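Local coordinates for protein-arginine-phosphatase (PDB 4PIC) that removes phosphate from phosphoarginine residues in proteins, probably countering the arginine kinase McsB, and has almost no activity on phosphotyrosine peptides, at residues A46-G58 with G121-E134. Residues are numbered along the deposited sequence; the frame is centred on the assembly and turned at random.
Sequences ASVHAKMVLKEKG and GPIEVYRAARDELE
The Y126 ring takes H49 CB over the centre of one face, a CH-pi contact 3.5 Å from CB to the ring centroid. The H49 imidazole turns its edge toward that face, an offset edge-to-face pair with planes at 71°. I123 covers one face of the imidazole with its backbone N and CB. At the imidazole edge, H49 ND1 gives a weak hydrogen bond to G121 O (3.0 Å). This is helix-helix packing in the low molecular weight phosphotyrosine protein phosphatase fold: helix 48-56 crosses the start of helix 123-150 at -56°. V53 and I123 interlock as knobs into holes, CG1 to CG1 at 3.6 Å. V53 also touches M18 of helix 15-25. The Y126 side chain reaches C14, which places this end of the contact beside the probable substrate-binding loop.

At the other end, the guanidinium of R130 has K57 CE over one face. At its edge, R130 NH1 donates to V53 O and, in a salt bridge, to E56 OE1 from above the carboxylate plane, 2.9 Å away. NH2 meets a water and forms a salt bridge with D131 OD1. R127 grips E56 side-on and nearly coplanar: NE to OE1, and NH2 to OE2 at 2.8 Å, each on a syn lone pair. E56, R127, R130 and D131 form a salt-bridge network. A bend at chi3 (67°) in the otherwise extended R130 chain brings NH1 to V53 O. A leucine in place of R130 would probably leave V53 O and D131 OD1 without this donor and E56 held by R127 alone among the arginines. The D131 carboxylate likely offsets the nearness of K57 to R130. K57 NZ forms a weakly hydrogen-bonded salt bridge with E134 OE1 (2.8 Å), and a water links the same NZ to D131 OD1.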
ATOM      1  N   ALA A  46       4.858  -7.900 -16.510  1.00 18.52           N
ATOM      2  CA  ALA A  46       3.797  -6.936 -16.758  1.00 15.16           C
ATOM      3  C   ALA A  46       2.560  -7.730 -17.159  1.00 15.80           C
ATOM      4  O   ALA A  46       2.672  -8.824 -17.738  1.00 16.76           O
ATOM      5  CB  ALA A  46       4.199  -5.971 -17.868  1.00 15.23           C
ATOM      6  N   SER A  47       1.377  -7.212 -16.845  1.00 14.66           N
ATOM      7  CA  SER A  47       0.152  -7.932 -17.177  1.00 15.21           C
ATOM      8  C   SER A  47      -0.015  -8.057 -18.690  1.00 12.92           C
ATOM      9  O   SER A  47       0.580  -7.304 -19.467  1.00 12.65           O
ATOM     10  CB  SER A  47      -1.076  -7.268 -16.567  1.00 18.21           C
ATOM     11  OG  SER A  47      -1.346  -6.034 -17.191  1.00 17.91           O
ATOM     12  N   VAL A  48      -0.809  -9.031 -19.114  1.00 13.33           N
ATOM     13  CA  VAL A  48      -0.897  -9.319 -20.538  1.00 13.54           C
ATOM     14  C   VAL A  48      -1.431  -8.140 -21.346  1.00 13.64           C
ATOM     15  O   VAL A  48      -0.933  -7.864 -22.436  1.00 11.32           O
ATOM     16  CB  VAL A  48      -1.702 -10.627 -20.825  1.00 13.46           C
ATOM     17  CG1 VAL A  48      -3.166 -10.487 -20.405  1.00 17.69           C
ATOM     18  CG2 VAL A  48      -1.593 -10.995 -22.280  1.00 15.86           C
ATOM     19  N   HIS A  49      -2.414  -7.418 -20.816  1.00 13.80           N
ATOM     20  CA  HIS A  49      -2.952  -6.279 -21.553  1.00 13.26           C
ATOM     21  C   HIS A  49      -1.934  -5.146 -21.629  1.00 12.10           C
ATOM     22  O   HIS A  49      -1.883  -4.442 -22.634  1.00 13.29           O
ATOM     23  CB  HIS A  49      -4.257  -5.764 -20.946  1.00 13.22           C
ATOM     24  CG  HIS A  49      -5.458  -6.600 -21.277  1.00 13.59           C
ATOM     25  ND1 HIS A  49      -6.634  -6.515 -20.565  1.00 15.73           N
ATOM     26  CD2 HIS A  49      -5.670  -7.515 -22.253  1.00 15.10           C
ATOM     27  CE1 HIS A  49      -7.517  -7.353 -21.078  1.00 12.41           C
ATOM     28  NE2 HIS A  49      -6.958  -7.975 -22.099  1.00 14.58           N
ATOM     29  N   ALA A  50      -1.129  -4.976 -20.576  1.00 10.28           N
ATOM     30  CA  ALA A  50      -0.067  -3.963 -20.608  1.00 12.21           C
ATOM     31  C   ALA A  50       0.919  -4.345 -21.705  1.00 11.34           C
ATOM     32  O   ALA A  50       1.330  -3.503 -22.517  1.00 10.87           O
ATOM     33  CB  ALA A  50       0.636  -3.858 -19.261  1.00 12.34           C
ATOM     34  N   LYS A  51       1.305  -5.614 -21.749  1.00 12.00           N
ATOM     35  CA  LYS A  51       2.208  -6.062 -22.804  1.00 12.76           C
ATOM     36  C   LYS A  51       1.607  -5.858 -24.180  1.00 13.11           C
ATOM     37  O   LYS A  51       2.292  -5.428 -25.102  1.00 11.94           O
ATOM     38  CB  LYS A  51       2.563  -7.534 -22.632  1.00 15.37           C
ATOM     39  CG  LYS A  51       3.484  -7.835 -21.467  1.00 17.78           C
ATOM     40  CD  LYS A  51       3.997  -9.252 -21.639  1.00 20.90           C
ATOM     41  CE  LYS A  51       4.766  -9.739 -20.443  1.00 26.85           C
ATOM     42  NZ  LYS A  51       5.295 -11.111 -20.714  1.00 32.21           N
HETATM   43  N   MSE A  52       0.327  -6.146 -24.328  1.00 12.43           N
HETATM   44  CA  MSE A  52      -0.317  -6.001 -25.623  1.00 12.66           C
HETATM   45  C   MSE A  52      -0.359  -4.564 -26.105  1.00 12.05           C
HETATM   46  O   MSE A  52      -0.002  -4.287 -27.246  1.00 11.46           O
HETATM   47  CB  MSE A  52      -1.726  -6.572 -25.585  1.00 14.14           C
HETATM   48  CG  MSE A  52      -1.770  -8.082 -25.687  1.00 11.49           C
HETATM   49 SE   MSE A  52      -3.540  -8.778 -25.302  1.00 22.00          SE
HETATM   50  CE  MSE A  52      -3.224 -10.637 -25.703  1.00 18.67           C
ATOM     51  N   VAL A  53      -0.787  -3.638 -25.258  1.00 12.64           N
ATOM     52  CA  VAL A  53      -0.868  -2.252 -25.711  1.00 13.29           C
ATOM     53  C   VAL A  53       0.519  -1.636 -25.919  1.00 11.18           C
ATOM     54  O   VAL A  53       0.702  -0.777 -26.798  1.00 11.60           O
ATOM     55  CB  VAL A  53      -1.782  -1.367 -24.831  1.00 12.28           C
ATOM     56  CG1 VAL A  53      -3.172  -2.002 -24.721  1.00 12.57           C
ATOM     57  CG2 VAL A  53      -1.183  -1.190 -23.459  1.00 12.86           C
ATOM     58  N   LEU A  54       1.515  -2.109 -25.173  1.00 10.83           N
ATOM     59  CA  LEU A  54       2.891  -1.699 -25.466  1.00 11.54           C
ATOM     60  C   LEU A  54       3.340  -2.250 -26.818  1.00 11.58           C
ATOM     61  O   LEU A  54       3.976  -1.543 -27.597  1.00 11.91           O
ATOM     62  CB  LEU A  54       3.864  -2.103 -24.356  1.00 11.70           C
ATOM     63  CG  LEU A  54       3.698  -1.314 -23.053  1.00 10.37           C
ATOM     64  CD1 LEU A  54       4.545  -1.939 -21.961  1.00 12.19           C
ATOM     65  CD2 LEU A  54       4.062   0.168 -23.240  1.00 11.40           C
ATOM     66  N   LYS A  55       2.991  -3.495 -27.104  1.00 12.49           N
ATOM     67  CA  LYS A  55       3.342  -4.112 -28.383  1.00 14.22           C
ATOM     68  C   LYS A  55       2.770  -3.310 -29.558  1.00 14.28           C
ATOM     69  O   LYS A  55       3.410  -3.195 -30.612  1.00 12.93           O
ATOM     70  CB  LYS A  55       2.838  -5.562 -28.426  1.00 14.01           C
ATOM     71  CG  LYS A  55       3.355  -6.377 -29.608  1.00 19.05           C
ATOM     72  CD  LYS A  55       2.645  -7.725 -29.687  1.00 21.36           C
ATOM     73  CE  LYS A  55       3.395  -8.694 -30.591  1.00 28.14           C
ATOM     74  NZ  LYS A  55       4.623  -9.232 -29.932  1.00 30.83           N
ATOM     75  N   GLU A  56       1.587  -2.727 -29.374  1.00 12.04           N
ATOM     76  CA  GLU A  56       0.949  -1.940 -30.430  1.00 13.74           C
ATOM     77  C   GLU A  56       1.787  -0.723 -30.809  1.00 13.61           C
ATOM     78  O   GLU A  56       1.686  -0.199 -31.925  1.00 17.03           O
ATOM     79  CB  GLU A  56      -0.440  -1.470 -29.998  1.00 14.42           C
ATOM     80  CG  GLU A  56      -1.417  -2.592 -29.744  1.00 14.90           C
ATOM     81  CD  GLU A  56      -2.719  -2.125 -29.118  1.00 17.72           C
ATOM     82  OE1 GLU A  56      -2.917  -0.899 -28.945  1.00 16.84           O
ATOM     83  OE2 GLU A  56      -3.555  -2.997 -28.811  1.00 19.94           O
ATOM     84  N   LYS A  57       2.590  -0.250 -29.867  1.00 12.29           N
ATOM     85  CA  LYS A  57       3.473   0.884 -30.116  1.00 13.37           C
ATOM     86  C   LYS A  57       4.926   0.469 -30.343  1.00 13.95           C
ATOM     87  O   LYS A  57       5.835   1.306 -30.276  1.00 15.39           O
ATOM     88  CB  LYS A  57       3.362   1.890 -28.970  1.00 15.18           C
ATOM     89  CG  LYS A  57       1.979   2.526 -28.862  1.00 19.38           C
ATOM     90  CD  LYS A  57       1.512   3.024 -30.233  1.00 24.69           C
ATOM     91  CE  LYS A  57       0.198   3.790 -30.159  1.00 26.28           C
ATOM     92  NZ  LYS A  57       0.387   5.147 -29.579  1.00 29.82           N
ATOM     93  N   GLY A  58       5.132  -0.815 -30.615  1.00 13.56           N
ATOM     94  CA  GLY A  58       6.440  -1.349 -30.946  1.00 14.74           C
ATOM     95  C   GLY A  58       7.346  -1.680 -29.780  1.00 15.93           C
ATOM     96  O   GLY A  58       8.546  -1.897 -29.957  1.00 20.50           O
ATOM     97  N   GLY A 121      -8.942  -4.619 -16.008  1.00 21.80           N
ATOM     98  CA  GLY A 121     -10.084  -4.700 -16.899  1.00 22.00           C
ATOM     99  C   GLY A 121      -9.764  -4.851 -18.375  1.00 17.26           C
ATOM    100  O   GLY A 121      -8.713  -5.390 -18.738  1.00 18.94           O
ATOM    101  N   PRO A 122     -10.678  -4.384 -19.238  1.00 17.55           N
ATOM    102  CA  PRO A 122     -10.578  -4.620 -20.681  1.00 18.25           C
ATOM    103  C   PRO A 122      -9.363  -3.930 -21.276  1.00 16.47           C
ATOM    104  O   PRO A 122      -8.874  -2.929 -20.727  1.00 15.15           O
ATOM    105  CB  PRO A 122     -11.855  -3.976 -21.240  1.00 21.27           C
ATOM    106  CG  PRO A 122     -12.764  -3.813 -20.072  1.00 26.09           C
ATOM    107  CD  PRO A 122     -11.886  -3.612 -18.890  1.00 20.54           C
ATOM    108  N   ILE A 123      -8.889  -4.444 -22.404  1.00 14.96           N
ATOM    109  CA  ILE A 123      -7.713  -3.880 -23.040  1.00 12.86           C
ATOM    110  C   ILE A 123      -7.925  -2.410 -23.380  1.00 16.23           C
ATOM    111  O   ILE A 123      -6.972  -1.633 -23.415  1.00 12.85           O
ATOM    112  CB  ILE A 123      -7.295  -4.701 -24.279  1.00 16.80           C
ATOM    113  CG1 ILE A 123      -5.874  -4.330 -24.712  1.00 15.10           C
ATOM    114  CG2 ILE A 123      -8.288  -4.511 -25.423  1.00 19.40           C
ATOM    115  CD1 ILE A 123      -5.329  -5.209 -25.826  1.00 17.71           C
ATOM    116  N   GLU A 124      -9.173  -2.016 -23.604  1.00 16.45           N
ATOM    117  CA  GLU A 124      -9.467  -0.635 -23.967  1.00 17.08           C
ATOM    118  C   GLU A 124      -9.054   0.354 -22.885  1.00 13.64           C
ATOM    119  O   GLU A 124      -8.620   1.464 -23.187  1.00 13.48           O
ATOM    120  CB  GLU A 124     -10.953  -0.456 -24.299  1.00 20.63           C
ATOM    121  CG  GLU A 124     -11.388  -1.082 -25.621  1.00 20.87           C
ATOM    122  CD  GLU A 124     -11.605  -2.577 -25.530  1.00 21.39           C
ATOM    123  OE1 GLU A 124     -11.778  -3.085 -24.404  1.00 20.97           O
ATOM    124  OE2 GLU A 124     -11.606  -3.240 -26.589  1.00 26.74           O
ATOM    125  N   VAL A 125      -9.175  -0.047 -21.626  1.00 12.91           N
ATOM    126  CA  VAL A 125      -8.779   0.840 -20.539  1.00 15.07           C
ATOM    127  C   VAL A 125      -7.257   0.871 -20.389  1.00 13.75           C
ATOM    128  O   VAL A 125      -6.688   1.907 -20.056  1.00 13.51           O
ATOM    129  CB  VAL A 125      -9.463   0.481 -19.211  1.00 15.55           C
ATOM    130  CG1 VAL A 125      -9.244   1.592 -18.192  1.00 17.25           C
ATOM    131  CG2 VAL A 125     -10.954   0.278 -19.446  1.00 15.71           C
ATOM    132  N   TYR A 126      -6.599  -0.256 -20.639  1.00 13.26           N
ATOM    133  CA  TYR A 126      -5.138  -0.259 -20.718  1.00 13.34           C
ATOM    134  C   TYR A 126      -4.648   0.666 -21.817  1.00 12.07           C
ATOM    135  O   TYR A 126      -3.649   1.376 -21.651  1.00 11.85           O
ATOM    136  CB  TYR A 126      -4.607  -1.666 -20.973  1.00 12.24           C
ATOM    137  CG  TYR A 126      -4.534  -2.502 -19.709  1.00 12.14           C
ATOM    138  CD1 TYR A 126      -5.649  -3.191 -19.240  1.00 12.28           C
ATOM    139  CD2 TYR A 126      -3.346  -2.615 -18.995  1.00 12.03           C
ATOM    140  CE1 TYR A 126      -5.581  -3.950 -18.083  1.00 15.09           C
ATOM    141  CE2 TYR A 126      -3.270  -3.372 -17.837  1.00 14.32           C
ATOM    142  CZ  TYR A 126      -4.393  -4.040 -17.393  1.00 15.27           C
ATOM    143  OH  TYR A 126      -4.345  -4.803 -16.243  1.00 17.64           O
ATOM    144  N   ARG A 127      -5.348   0.669 -22.946  1.00 10.92           N
ATOM    145  CA  ARG A 127      -4.958   1.525 -24.058  1.00 14.02           C
ATOM    146  C   ARG A 127      -5.160   2.988 -23.683  1.00 12.91           C
ATOM    147  O   ARG A 127      -4.330   3.827 -23.993  1.00 12.86           O
ATOM    148  CB  ARG A 127      -5.744   1.164 -25.326  1.00 15.10           C
ATOM    149  CG  ARG A 127      -5.138   1.714 -26.603  1.00 18.35           C
ATOM    150  CD  ARG A 127      -5.853   1.181 -27.841  1.00 19.06           C
ATOM    151  NE  ARG A 127      -5.602  -0.240 -28.048  1.00 21.61           N
ATOM    152  CZ  ARG A 127      -6.546  -1.175 -28.063  1.00 21.57           C
ATOM    153  NH1 ARG A 127      -7.817  -0.839 -27.883  1.00 23.72           N
ATOM    154  NH2 ARG A 127      -6.223  -2.445 -28.262  1.00 23.40           N
ATOM    155  N   ALA A 128      -6.254   3.294 -22.997  1.00 14.59           N
ATOM    156  CA  ALA A 128      -6.524   4.656 -22.554  1.00 14.86           C
ATOM    157  C   ALA A 128      -5.414   5.145 -21.623  1.00 12.73           C
ATOM    158  O   ALA A 128      -4.924   6.287 -21.757  1.00 14.36           O
ATOM    159  CB  ALA A 128      -7.866   4.715 -21.846  1.00 14.75           C
ATOM    160  N   ALA A 129      -5.015   4.277 -20.690  1.00 12.26           N
ATOM    161  CA  ALA A 129      -3.931   4.595 -19.761  1.00 11.79           C
ATOM    162  C   ALA A 129      -2.619   4.800 -20.516  1.00 11.98           C
ATOM    163  O   ALA A 129      -1.883   5.755 -20.258  1.00 11.09           O
ATOM    164  CB  ALA A 129      -3.776   3.494 -18.723  1.00 12.22           C
ATOM    165  N   ARG A 130      -2.330   3.907 -21.458  1.00 11.47           N
ATOM    166  CA  ARG A 130      -1.130   4.037 -22.269  1.00 11.79           C
ATOM    167  C   ARG A 130      -1.101   5.376 -23.002  1.00 13.05           C
ATOM    168  O   ARG A 130      -0.065   6.027 -23.077  1.00 12.76           O
ATOM    169  CB  ARG A 130      -1.017   2.893 -23.279  1.00 12.18           C
ATOM    170  CG  ARG A 130       0.294   2.926 -24.060  1.00 12.68           C
ATOM    171  CD  ARG A 130       0.150   2.194 -25.384  1.00 14.15           C
ATOM    172  NE  ARG A 130      -0.776   2.912 -26.256  1.00 14.67           N
ATOM    173  CZ  ARG A 130      -1.469   2.358 -27.246  1.00 15.70           C
ATOM    174  NH1 ARG A 130      -1.356   1.060 -27.515  1.00 13.92           N
ATOM    175  NH2 ARG A 130      -2.287   3.108 -27.967  1.00 19.04           N
ATOM    176  N   ASP A 131      -2.239   5.786 -23.555  1.00 12.14           N
ATOM    177  CA  ASP A 131      -2.306   7.007 -24.340  1.00 14.46           C
ATOM    178  C   ASP A 131      -2.070   8.225 -23.457  1.00 12.35           C
ATOM    179  O   ASP A 131      -1.365   9.153 -23.851  1.00 13.69           O
ATOM    180  CB  ASP A 131      -3.654   7.110 -25.055  1.00 14.71           C
ATOM    181  CG  ASP A 131      -3.794   6.108 -26.190  1.00 19.09           C
ATOM    182  OD1 ASP A 131      -2.756   5.638 -26.705  1.00 17.90           O
ATOM    183  OD2 ASP A 131      -4.945   5.804 -26.572  1.00 18.23           O
ATOM    184  N   GLU A 132      -2.642   8.206 -22.259  1.00 13.34           N
ATOM    185  CA  GLU A 132      -2.406   9.273 -21.288  1.00 14.88           C
ATOM    186  C   GLU A 132      -0.925   9.336 -20.961  1.00 13.58           C
ATOM    187  O   GLU A 132      -0.321  10.411 -20.948  1.00 14.83           O
ATOM    188  CB  GLU A 132      -3.192   9.043 -19.993  1.00 17.31           C
ATOM    189  CG  GLU A 132      -4.708   9.245 -20.092  1.00 20.09           C
ATOM    190  CD  GLU A 132      -5.433   8.827 -18.824  1.00 23.53           C
ATOM    191  OE1 GLU A 132      -4.780   8.252 -17.927  1.00 20.82           O
ATOM    192  OE2 GLU A 132      -6.661   9.057 -18.726  1.00 25.98           O
ATOM    193  N   LEU A 133      -0.341   8.171 -20.700  1.00 12.50           N
ATOM    194  CA  LEU A 133       1.072   8.088 -20.353  1.00 12.63           C
ATOM    195  C   LEU A 133       1.968   8.535 -21.494  1.00 13.76           C
ATOM    196  O   LEU A 133       2.970   9.202 -21.266  1.00 12.91           O
ATOM    197  CB  LEU A 133       1.437   6.665 -19.946  1.00 11.01           C
ATOM    198  CG  LEU A 133       0.920   6.210 -18.594  1.00 11.35           C
ATOM    199  CD1 LEU A 133       1.109   4.704 -18.448  1.00 11.09           C
ATOM    200  CD2 LEU A 133       1.658   6.966 -17.500  1.00 12.99           C
ATOM    201  N   GLU A 134       1.623   8.179 -22.725  1.00 12.93           N
ATOM    202  CA  GLU A 134       2.450   8.579 -23.857  1.00 12.88           C
ATOM    203  C   GLU A 134       2.534  10.104 -23.937  1.00 13.93           C
ATOM    204  O   GLU A 134       3.619  10.679 -24.113  1.00 13.89           O
ATOM    205  CB  GLU A 134       1.937   7.998 -25.181  1.00 15.72           C
ATOM    206  CG  GLU A 134       2.743   8.469 -26.377  1.00 24.06           C
ATOM    207  CD  GLU A 134       2.806   7.463 -27.511  1.00 29.15           C
ATOM    208  OE1 GLU A 134       1.792   6.784 -27.787  1.00 26.77           O
ATOM    209  OE2 GLU A 134       3.885   7.363 -28.136  1.00 29.76           O
TER
HETATM  210  O   HOH W   1      -3.133   1.541 -30.244  1.00 22.80           O
HETATM  211  O   HOH W   2      -1.230   7.468 -28.381  1.00 30.47           O